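Local coordinates for DNA mismatch repair protein MutS (Thermus aquaticus, PDB 1EWQ) that recognises mismatched bases in duplex DNA for mismatch repair and has a weak ATPase activity, at residues 216-219 / 220-223; 224-227 / 228-232; 483-486 / 487-491. All coordinates share one frame; numbering follows the deposited sequence.

Contact 1. Residues 216-219 / 220-223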
loop_
_atom_site.group_PDB
_atom_site.type_symbol
_atom_site.label_atom_id
_atom_site.label_comp_id
_atom_site.label_asym_id
_atom_site.label_seq_id
_atom_site.Cartn_x
_atom_site.Cartn_y
_atom_site.Cartn_z
ATOM N N ALA C 216 24.105 25.518 16.805
ATOM C CA ALA C 216 23.202 24.673 16.019
ATOM C C ALA C 216 23.315 23.195 16.391
ATOM O O ALA C 216 22.304 22.515 16.548
ATOM C CB ALA C 216 23.473 24.855 14.525
ATOM N N LEU C 217 24.543 22.708 16.538
ATOM C CA LEU C 217 24.767 21.300 16.872
ATOM C C LEU C 217 24.382 20.979 18.311
ATOM O O LEU C 217 23.795 19.935 18.579
ATOM C CB LEU C 217 26.236 20.920 16.623
ATOM C CG LEU C 217 26.548 19.419 16.679
ATOM C CD1 LEU C 217 25.665 18.682 15.677
ATOM C CD2 LEU C 217 28.020 19.178 16.359
ATOM N N ARG C 218 24.724 21.874 19.236
ATOM C CA ARG C 218 24.382 21.679 20.636
ATOM C C ARG C 218 22.871 21.610 20.799
ATOM O O ARG C 218 22.354 20.898 21.657
ATOM C CB ARG C 218 24.913 22.824 21.492
ATOM C CG ARG C 218 26.409 22.816 21.719
ATOM C CD ARG C 218 26.751 23.727 22.887
ATOM N NE ARG C 218 26.346 25.106 22.646
ATOM C CZ ARG C 218 25.787 25.888 23.568
ATOM N NH1 ARG C 218 25.558 25.425 24.792
ATOM N NH2 ARG C 218 25.470 27.139 23.272
ATOM N N ARG C 219 22.157 22.356 19.972
ATOM C CA ARG C 219 20.702 22.361 20.060
ATOM C C ARG C 219 20.106 21.066 19.506
ATOM O O ARG C 219 19.249 20.453 20.145
ATOM C CB ARG C 219 20.133 23.573 19.321
ATOM C CG ARG C 219 20.660 24.896 19.871
ATOM C CD ARG C 219 20.061 26.069 19.130
ATOM N NE ARG C 219 18.629 26.157 19.350
ATOM C CZ ARG C 219 17.741 26.380 18.391
ATOM N NH1 ARG C 219 18.147 26.539 17.136
ATOM N NH2 ARG C 219 16.446 26.426 18.684
ATOM N N ALA C 220 20.564 20.654 18.326
ATOM C CA ALA C 220 20.062 19.427 17.713
ATOM C C ALA C 220 20.334 18.246 18.644
ATOM O O ALA C 220 19.455 17.413 18.877
ATOM C CB ALA C 220 20.735 19.199 16.361
ATOM N N ARG C 221 21.552 18.194 19.180
ATOM C CA ARG C 221 21.958 17.134 20.087
ATOM C C ARG C 221 21.052 17.155 21.324
ATOM O O ARG C 221 20.588 16.103 21.798
ATOM C CB ARG C 221 23.425 17.344 20.466
ATOM C CG ARG C 221 24.093 16.215 21.231
ATOM C CD ARG C 221 25.617 16.344 21.146
ATOM N NE ARG C 221 26.067 17.581 21.768
ATOM C CZ ARG C 221 27.148 18.261 21.404
ATOM N NH1 ARG C 221 27.911 17.834 20.409
ATOM N NH2 ARG C 221 27.469 19.377 22.043
ATOM N N GLY C 222 20.784 18.353 21.835
ATOM C CA GLY C 222 19.925 18.479 22.998
ATOM C C GLY C 222 18.565 17.890 22.697
ATOM O O GLY C 222 17.975 17.174 23.519
ATOM N N ALA C 223 18.068 18.184 21.499
ATOM C CA ALA C 223 16.772 17.679 21.073
ATOM C C ALA C 223 16.758 16.154 21.058
ATOM O O ALA C 223 15.825 15.533 21.570
ATOM C CB ALA C 223 16.428 18.217 19.694
#

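Contact 2. Residues 224-227 / 228-232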
loop_
_atom_site.group_PDB
_atom_site.type_symbol
_atom_site.label_atom_id
_atom_site.label_comp_id
_atom_site.label_asym_id
_atom_site.label_seq_id
_atom_site.Cartn_x
_atom_site.Cartn_y
_atom_site.Cartn_z
ATOM N N LEU C 224 17.794 15.552 20.480
ATOM C CA LEU C 224 17.869 14.094 20.403
ATOM C C LEU C 224 17.847 13.459 21.791
ATOM O O LEU C 224 17.099 12.512 22.034
ATOM C CB LEU C 224 19.137 13.662 19.658
ATOM C CG LEU C 224 19.215 13.945 18.151
ATOM C CD1 LEU C 224 20.606 13.590 17.645
ATOM C CD2 LEU C 224 18.158 13.128 17.398
ATOM N N LEU C 225 18.659 14.002 22.697
ATOM C CA LEU C 225 18.746 13.491 24.057
ATOM C C LEU C 225 17.467 13.682 24.871
ATOM O O LEU C 225 17.064 12.790 25.619
ATOM C CB LEU C 225 19.935 14.127 24.787
ATOM C CG LEU C 225 21.317 13.668 24.300
ATOM C CD1 LEU C 225 22.405 14.498 24.959
ATOM C CD2 LEU C 225 21.507 12.184 24.611
ATOM N N ALA C 226 16.820 14.833 24.726
ATOM C CA ALA C 226 15.595 15.087 25.473
ATOM C C ALA C 226 14.495 14.165 24.973
ATOM O O ALA C 226 13.757 13.576 25.765
ATOM C CB ALA C 226 15.169 16.544 25.316
ATOM N N TYR C 227 14.394 14.030 23.656
ATOM C CA TYR C 227 13.369 13.183 23.059
ATOM C C TYR C 227 13.567 11.691 23.366
ATOM O O TYR C 227 12.654 11.031 23.847
ATOM C CB TYR C 227 13.333 13.406 21.543
ATOM C CG TYR C 227 12.086 12.880 20.873
ATOM C CD1 TYR C 227 10.862 13.535 21.020
ATOM C CD2 TYR C 227 12.122 11.711 20.110
ATOM C CE1 TYR C 227 9.707 13.042 20.429
ATOM C CE2 TYR C 227 10.965 11.204 19.509
ATOM C CZ TYR C 227 9.763 11.877 19.677
ATOM O OH TYR C 227 8.617 11.378 19.104
ATOM N N ALA C 228 14.759 11.165 23.100
ATOM C CA ALA C 228 15.033 9.746 23.328
ATOM C C ALA C 228 15.015 9.314 24.793
ATOM O O ALA C 228 14.611 8.198 25.099
ATOM C CB ALA C 228 16.366 9.363 22.690
ATOM N N GLN C 229 15.457 10.179 25.701
ATOM C CA GLN C 229 15.457 9.824 27.116
ATOM C C GLN C 229 14.016 9.693 27.587
ATOM O O GLN C 229 13.695 8.877 28.446
ATOM C CB GLN C 229 16.231 10.875 27.924
ATOM C CG GLN C 229 17.688 10.952 27.452
ATOM C CD GLN C 229 18.577 11.900 28.249
ATOM O OE1 GLN C 229 18.210 13.045 28.538
ATOM N NE2 GLN C 229 19.778 11.426 28.579
ATOM N N ARG C 230 13.142 10.486 26.987
ATOM C CA ARG C 230 11.727 10.447 27.310
ATOM C C ARG C 230 11.156 9.115 26.830
ATOM O O ARG C 230 10.558 8.373 27.608
ATOM C CB ARG C 230 11.013 11.600 26.606
ATOM C CG ARG C 230 9.597 11.898 27.081
ATOM C CD ARG C 230 9.018 13.050 26.259
ATOM N NE ARG C 230 10.042 14.072 26.038
ATOM C CZ ARG C 230 9.915 15.144 25.255
ATOM N NH1 ARG C 230 8.786 15.378 24.590
ATOM N NH2 ARG C 230 10.943 15.975 25.125
ATOM N N THR C 231 11.356 8.804 25.550
ATOM C CA THR C 231 10.834 7.562 24.985
ATOM C C THR C 231 11.417 6.339 25.676
ATOM O O THR C 231 10.689 5.417 26.045
ATOM C CB THR C 231 11.114 7.446 23.455
ATOM O OG1 THR C 231 12.524 7.323 23.222
ATOM C CG2 THR C 231 10.591 8.668 22.718
ATOM N N GLN C 232 12.731 6.338 25.864
ATOM C CA GLN C 232 13.403 5.208 26.500
ATOM C C GLN C 232 12.953 5.041 27.947
ATOM O O GLN C 232 13.096 3.967 28.530
ATOM C CB GLN C 232 14.921 5.401 26.439
ATOM C CG GLN C 232 15.739 4.113 26.499
ATOM C CD GLN C 232 15.758 3.481 27.878
ATOM O OE1 GLN C 232 16.101 4.134 28.867
ATOM N NE2 GLN C 232 15.396 2.203 27.951
#

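Contact 3. Residues 483-486 / 487-491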
loop_
_atom_site.group_PDB
_atom_site.type_symbol
_atom_site.label_atom_id
_atom_site.label_comp_id
_atom_site.label_asym_id
_atom_site.label_seq_id
_atom_site.Cartn_x
_atom_site.Cartn_y
_atom_site.Cartn_z
ATOM N N GLU C 483 -5.140 -28.343 52.722
ATOM C CA GLU C 483 -3.836 -28.008 53.280
ATOM C C GLU C 483 -2.753 -28.120 52.219
ATOM O O GLU C 483 -2.003 -27.170 51.981
ATOM C CB GLU C 483 -3.499 -28.956 54.429
ATOM C CG GLU C 483 -2.090 -28.791 54.977
ATOM C CD GLU C 483 -1.623 -30.017 55.730
ATOM O OE1 GLU C 483 -2.322 -30.416 56.688
ATOM O OE2 GLU C 483 -0.564 -30.583 55.363
ATOM N N LYS C 484 -2.671 -29.296 51.602
ATOM C CA LYS C 484 -1.679 -29.563 50.568
ATOM C C LYS C 484 -1.779 -28.615 49.386
ATOM O O LYS C 484 -0.761 -28.167 48.858
ATOM C CB LYS C 484 -1.804 -31.005 50.081
ATOM C CG LYS C 484 -1.114 -32.002 50.983
ATOM C CD LYS C 484 0.385 -31.761 50.975
ATOM C CE LYS C 484 1.127 -32.800 51.792
ATOM N NZ LYS C 484 2.603 -32.628 51.655
ATOM N N GLU C 485 -2.998 -28.310 48.965
ATOM C CA GLU C 485 -3.181 -27.402 47.845
ATOM C C GLU C 485 -2.481 -26.080 48.146
ATOM O O GLU C 485 -1.617 -25.647 47.386
ATOM C CB GLU C 485 -4.663 -27.153 47.585
ATOM C CG GLU C 485 -4.911 -26.192 46.440
ATOM C CD GLU C 485 -6.381 -25.988 46.160
ATOM O OE1 GLU C 485 -7.077 -26.996 45.946
ATOM O OE2 GLU C 485 -6.838 -24.824 46.153
ATOM N N ARG C 486 -2.857 -25.455 49.261
ATOM C CA ARG C 486 -2.273 -24.181 49.686
ATOM C C ARG C 486 -0.750 -24.236 49.711
ATOM O O ARG C 486 -0.081 -23.224 49.507
ATOM C CB ARG C 486 -2.780 -23.804 51.084
ATOM C CG ARG C 486 -4.253 -23.439 51.143
ATOM C CD ARG C 486 -4.809 -23.669 52.546
ATOM N NE ARG C 486 -6.224 -23.310 52.654
ATOM C CZ ARG C 486 -7.006 -23.667 53.671
ATOM N NH1 ARG C 486 -6.507 -24.398 54.663
ATOM N NH2 ARG C 486 -8.281 -23.292 53.701
ATOM N N GLU C 487 -0.213 -25.422 49.971
ATOM C CA GLU C 487 1.227 -25.623 50.024
ATOM C C GLU C 487 1.813 -25.514 48.617
ATOM O O GLU C 487 2.749 -24.757 48.384
ATOM C CB GLU C 487 1.534 -27.002 50.623
ATOM C CG GLU C 487 3.013 -27.351 50.751
ATOM C CD GLU C 487 3.784 -26.354 51.600
ATOM O OE1 GLU C 487 3.147 -25.616 52.389
ATOM O OE2 GLU C 487 5.031 -26.317 51.487
ATOM N N VAL C 488 1.252 -26.276 47.685
ATOM C CA VAL C 488 1.710 -26.266 46.306
ATOM C C VAL C 488 1.684 -24.846 45.748
ATOM O O VAL C 488 2.602 -24.433 45.039
ATOM C CB VAL C 488 0.837 -27.201 45.432
ATOM C CG1 VAL C 488 1.009 -26.873 43.963
ATOM C CG2 VAL C 488 1.234 -28.651 45.685
ATOM N N TYR C 489 0.634 -24.099 46.078
ATOM C CA TYR C 489 0.510 -22.726 45.608
ATOM C C TYR C 489 1.617 -21.833 46.172
ATOM O O TYR C 489 2.174 -20.993 45.454
ATOM C CB TYR C 489 -0.858 -22.150 45.980
ATOM C CG TYR C 489 -2.011 -22.687 45.154
ATOM C CD1 TYR C 489 -1.787 -23.345 43.941
ATOM C CD2 TYR C 489 -3.329 -22.487 45.556
ATOM C CE1 TYR C 489 -2.847 -23.782 43.147
ATOM C CE2 TYR C 489 -4.399 -22.921 44.768
ATOM C CZ TYR C 489 -4.149 -23.566 43.565
ATOM O OH TYR C 489 -5.205 -23.976 42.780
ATOM N N ARG C 490 1.943 -22.021 47.450
ATOM C CA ARG C 490 2.990 -21.226 48.088
ATOM C C ARG C 490 4.321 -21.491 47.398
ATOM O O ARG C 490 5.080 -20.569 47.110
ATOM C CB ARG C 490 3.114 -21.563 49.585
ATOM C CG ARG C 490 4.097 -20.659 50.324
ATOM C CD ARG C 490 4.300 -21.041 51.802
ATOM N NE ARG C 490 5.585 -21.701 52.027
ATOM C CZ ARG C 490 5.806 -22.991 51.804
ATOM N NH1 ARG C 490 4.819 -23.754 51.358
ATOM N NH2 ARG C 490 7.008 -23.519 52.008
ATOM N N LEU C 491 4.603 -22.760 47.137
ATOM C CA LEU C 491 5.840 -23.119 46.474
ATOM C C LEU C 491 5.898 -22.481 45.093
ATOM O O LEU C 491 6.886 -21.849 44.738
ATOM C CB LEU C 491 5.961 -24.637 46.358
ATOM C CG LEU C 491 6.188 -25.336 47.695
ATOM C CD1 LEU C 491 6.323 -26.835 47.491
ATOM C CD2 LEU C 491 7.445 -24.770 48.340
#

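Contact 1. Residues 216-219 / 220-223
Arg221 lies back along the preceding turn of its helix, its backbone tied to Leu217 and its guanidinium coming obliquely against the side chain of Arg218. The N-H of Arg221 points almost straight at Leu217 O (2.9 Å, 166° at the hydrogen). With chi1 at -171° its CG stands opposite the backbone N, and a bend at chi3 (63°) turns the guanidinium toward the side chains of the preceding turn. There NH2 of Arg221 comes within 3.6 Å of CG of Arg218, a contact with the aliphatic part of that arginine; the two charged ends stay apart, Arg218 NE being 5.9 Å from Arg221 NH2. Leu217 CD2 touches NH1 of Arg221 more loosely, at 4.3 Å. The Arg221 charge is met outside this turn: Glu210 forms a salt bridge with NE, Glu212 O accepts from NH2, and Phe241 makes a cation-pi contact.

One position earlier, Ala220 sends its N-H to Ala216 O (3.1 Å), and its CB sits 3.7 Å from that same oxygen. Arg219 O accepts from Ala223 N at 2.9 Å, while the Arg219 guanidinium leaves the helix for Glu183 and Thr139 O. The regular i to i+4 bonding, with small Ala220 and Ala223 against Ala136 of strand 134-139, is that of an alpha helix packed on the mixed sheet of an alpha/beta domain.

Contact 2. Residues 224-227 / 228-232
Tyr227 carries its CG opposite the backbone N (chi1 -164°), and Thr231 has CG2 opposite its own carbonyl carbon with OG1 between N and C (chi1 67°); together these torsions bring the threonine methyl over one face of the tyrosine ring. The contact is light, CG2 of Thr231 lying 4.1 Å from CE2 of Tyr227, and the two side chains cross at a slant. The same methyl also packs on the backbone, 3.3 Å from Tyr227 O. That oxygen accepts the N-H of Thr231 at 3.1 Å, in the carbonyl plane and nearly straight at 168°, and takes a weak second bond from Arg230 N.

The other branch of Thr231 turns back to the helix: OG1 donates to Ala228 O at 2.9 Å. Ala228 O also receives the N-H of Gln232 (2.8 Å), and both donors approach from the same face of its plane. The OG1 bond helps to fix the rotation of the threonine, leaving its methyl over the tyrosine ring.

Arg230 takes another course. A bend at chi3 sets one face of its guanidinium over CA of Tyr227, with NH2 of Arg230 4.3 Å from CB of Ala226. Its backbone bond to Ala226 O is weak, so the helix is less tightly bonded here than at Ala228, whose N-H reaches Leu224 O at 2.9 Å.

Leu224 and Ala228 face strand 143-149 through Leu148, and Leu224 and Tyr227 meet Leu134 of strand 134-139. Farther along, Arg230 and Thr231 touch Leu115 of strand 110-116, so the end of the helix also meets the sheet that holds this strand.

Contact 3. Residues 483-486 / 487-491
Lys484 O receives two backbone N-H groups, a nearly straight bond from Val488 (3.0 Å) and a weak one from Glu487. The stronger bond arrives nearly in line with the carbonyl, as does the one from Tyr489 N to Glu485 O at 3.0 Å.

Above that last bond the side chains of Glu485 and Tyr489 run side by side in the same direction. Glu485 is fully extended, CG opposite the backbone N (chi1 179°) and CD opposite CA, which lays its aliphatic part along the tyrosine. Its CG stands over the ring face, 4.1 Å from the centroid and 27° off the normal, a CH-pi contact. Farther out, OE2 of Glu485 approaches CE2 of Tyr489 at 3.4 Å, the carboxylate plane turned 58° from the ring. Both polar ends are held from outside: OE1 of Glu485 accepts from Tyr448 N, and the hydroxyl of Tyr489 is hydrogen-bonded to that of Tyr442. With an alanine in place of Tyr489, the Glu485 methylenes would probably lose the ring they lie against, and the Tyr442 hydroxyl this partner.

Val488, whose CB lies 3.5 Å from Glu485 O, points to a different neighbour, touching His415 of helix 406-433. Lys484 packs on Tyr421 and Phe422 of the same helix, and Leu491 on Ala414. Helix 479-511 thus meets helix 406-433 through Lys484, Val488 and Leu491, while Glu485 and Tyr489 connect it to strand 439-443, through Tyr442, and to Tyr448 just before strand 449-453.

Contacts 1 and 2 are successive parts of helix 215-232, their centres 13 Å apart and their segments adjoining at residues 223 and 224. Both touch strand 134-139, so the helix lies against part of the mixed sheet containing it and, at its far end, reaches strand 110-116 of the preceding sheet. Contact 3 comes much later in the chain, on helix 479-511 in MutS domain III, its centre about 58 Å from that of contact 1 and about 46 Å from that of contact 2. Its nearest atom is about 10 Å from the bound DNA, against about 33 and 21 Å for contacts 1 and 2. The contacts therefore sample two separate regions of an elongated, multidomain DNA-binding protein.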